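Local atomic coordinates of Hydrogenase/urease maturation factor HypB (Helicobacter pylori, PDB entry 4LPS), a protein that binds and slowly hydrolyses GTP and is needed to insert nickel into [NiFe] hydrogenases and to mature urease. Residues 106-111 / 134-139. Sequence-based numbering, arbitrary orientation.
Sequences CHLEAS and IENVGN. With NI (nickel (II) ion), chain F; MG (magnesium ion), chain C; PO4 (phosphate ion), chain E.
Asn136 OD1 takes two backbone N-H groups in its carbonyl plane: that of Leu108 across the contact, with N to OD1 3.1 Å, and that of Val137. The other end of the amide is fixed as well, since ND2 donates to Asn50 and to a water that in turn donates to Leu108 O. Leu108 CB and CG lie alongside this amide, the two side chains running opposite ways, with CG 3.5 Å from OD1; Leu108 CD1 meets Ile134 CG2 at 3.6 Å. Val137 packs against the facing backbone, CG1 3.5 Å from Cys106 O and CG2 near His107 N. In this P-loop GTPase of the SIMIBI class, the chain leaves strand 131-135 at Glu135, which binds magnesium with Thr60 and Asp86 beside GDP, and runs on towards the nickel ligand Cys142. The other nickel ligand is Cys106, SG 2.2 Å from the metal. His107 ND1 donates to that sulfur in the ring plane and NE2 to Glu109 OE1; these bonds and Tyr146, stacked on the imidazole, fix its turn. Asn139, with CG anti to its backbone N (chi1 -173°), gives Cys106 O a nearly straight bond from ND2, 3.1 Å long and from above the carbonyl plane, while its OD1 accepts from Val141 N.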
loop_
_atom_site.group_PDB
_atom_site.type_symbol
_atom_site.label_atom_id
_atom_site.label_comp_id
_atom_site.label_asym_id
_atom_site.label_seq_id
_atom_site.Cartn_x
_atom_site.Cartn_y
_atom_site.Cartn_z
ATOM N N CYS A 106 -16.376 0.559 -0.200
ATOM C CA CYS A 106 -15.381 1.628 -0.174
ATOM C C CYS A 106 -14.015 1.146 0.289
ATOM O O CYS A 106 -13.129 1.953 0.578
ATOM C CB CYS A 106 -15.856 2.750 0.743
ATOM S SG CYS A 106 -16.042 2.242 2.475
ATOM N N HIS A 107 -13.846 -0.168 0.340
ATOM C CA HIS A 107 -12.679 -0.760 0.969
ATOM C C HIS A 107 -12.538 -2.208 0.535
ATOM O O HIS A 107 -13.483 -2.798 0.008
ATOM C CB HIS A 107 -12.805 -0.685 2.490
ATOM C CG HIS A 107 -13.967 -1.463 3.026
ATOM N ND1 HIS A 107 -15.226 -0.921 3.167
ATOM C CD2 HIS A 107 -14.067 -2.754 3.423
ATOM C CE1 HIS A 107 -16.047 -1.840 3.645
ATOM N NE2 HIS A 107 -15.369 -2.959 3.808
ATOM N N LEU A 108 -11.361 -2.779 0.756
ATOM C CA LEU A 108 -11.170 -4.201 0.533
ATOM C C LEU A 108 -11.403 -4.976 1.823
ATOM O O LEU A 108 -11.206 -4.452 2.922
ATOM C CB LEU A 108 -9.768 -4.480 -0.013
ATOM C CG LEU A 108 -9.555 -4.010 -1.455
ATOM C CD1 LEU A 108 -8.137 -4.302 -1.930
ATOM C CD2 LEU A 108 -10.581 -4.645 -2.385
ATOM N N GLU A 109 -11.827 -6.225 1.680
ATOM C CA GLU A 109 -11.934 -7.137 2.810
ATOM C C GLU A 109 -11.151 -8.409 2.503
ATOM O O GLU A 109 -10.920 -8.730 1.337
ATOM C CB GLU A 109 -13.401 -7.448 3.121
ATOM C CG GLU A 109 -14.188 -6.234 3.596
ATOM C CD GLU A 109 -15.671 -6.506 3.704
ATOM O OE1 GLU A 109 -16.410 -5.614 4.173
ATOM O OE2 GLU A 109 -16.101 -7.610 3.308
ATOM N N ALA A 110 -10.739 -9.122 3.547
ATOM C CA ALA A 110 -9.874 -10.289 3.390
ATOM C C ALA A 110 -10.461 -11.348 2.457
ATOM O O ALA A 110 -9.731 -11.974 1.690
ATOM C CB ALA A 110 -9.574 -10.901 4.746
ATOM N N SER A 111 -11.772 -11.550 2.530
ATOM C CA SER A 111 -12.446 -12.509 1.660
ATOM C C SER A 111 -12.323 -12.132 0.180
ATOM O O SER A 111 -12.364 -13.004 -0.689
ATOM C CB SER A 111 -13.917 -12.637 2.060
ATOM O OG SER A 111 -14.565 -11.378 2.030
ATOM N N ILE A 134 -1.053 -5.124 -2.262
ATOM C CA ILE A 134 -2.460 -4.768 -2.313
ATOM C C ILE A 134 -2.606 -3.256 -2.430
ATOM O O ILE A 134 -2.192 -2.519 -1.531
ATOM C CB ILE A 134 -3.212 -5.273 -1.060
ATOM C CG1 ILE A 134 -3.103 -6.797 -0.953
ATOM C CG2 ILE A 134 -4.672 -4.845 -1.088
ATOM C CD1 ILE A 134 -3.553 -7.352 0.382
ATOM N N GLU A 135 -3.162 -2.789 -3.544
ATOM C CA GLU A 135 -3.531 -1.383 -3.649
ATOM C C GLU A 135 -5.003 -1.232 -3.305
ATOM O O GLU A 135 -5.881 -1.638 -4.067
ATOM C CB GLU A 135 -3.235 -0.811 -5.042
ATOM C CG GLU A 135 -3.457 0.703 -5.096
ATOM C CD GLU A 135 -3.309 1.302 -6.480
ATOM O OE1 GLU A 135 -4.149 2.149 -6.852
ATOM O OE2 GLU A 135 -2.357 0.934 -7.197
ATOM N N ASN A 136 -5.262 -0.669 -2.131
ATOM C CA ASN A 136 -6.619 -0.566 -1.622
ATOM C C ASN A 136 -7.446 0.486 -2.351
ATOM O O ASN A 136 -6.909 1.325 -3.078
ATOM C CB ASN A 136 -6.593 -0.257 -0.125
ATOM C CG ASN A 136 -7.629 -1.044 0.647
ATOM O OD1 ASN A 136 -8.805 -1.070 0.277
ATOM N ND2 ASN A 136 -7.200 -1.698 1.723
ATOM N N VAL A 137 -8.761 0.407 -2.169
ATOM C CA VAL A 137 -9.693 1.415 -2.661
ATOM C C VAL A 137 -9.303 2.798 -2.147
ATOM O O VAL A 137 -8.950 2.951 -0.973
ATOM C CB VAL A 137 -11.138 1.096 -2.231
ATOM C CG1 VAL A 137 -12.104 2.160 -2.735
ATOM C CG2 VAL A 137 -11.546 -0.283 -2.738
ATOM N N GLY A 138 -9.342 3.796 -3.026
ATOM C CA GLY A 138 -9.083 5.164 -2.611
ATOM C C GLY A 138 -10.084 5.611 -1.563
ATOM O O GLY A 138 -11.275 5.762 -1.851
ATOM N N ASN A 139 -9.582 5.824 -0.348
ATOM C CA ASN A 139 -10.405 6.108 0.825
ATOM C C ASN A 139 -9.492 6.262 2.039
ATOM O O ASN A 139 -8.705 5.363 2.340
ATOM C CB ASN A 139 -11.432 4.992 1.047
ATOM C CG ASN A 139 -12.422 5.311 2.155
ATOM O OD1 ASN A 139 -12.317 6.333 2.831
ATOM N ND2 ASN A 139 -13.408 4.442 2.326
HETATM NI NI NI F . -16.820 4.003 3.607
HETATM MG MG MG C . -4.768 3.792 -8.539
HETATM P P PO4 E . -7.469 5.040 -6.509
HETATM O O1 PO4 E . -8.026 3.761 -5.937
HETATM O O2 PO4 E . -6.476 4.697 -7.589
HETATM O O3 PO4 E . -8.591 5.858 -7.095
HETATM O O4 PO4 E . -6.788 5.820 -5.417
HETATM O O HOH W 1 -9.438 -2.345 3.266
HETATM O O HOH W 2 -5.187 5.339 -10.137
#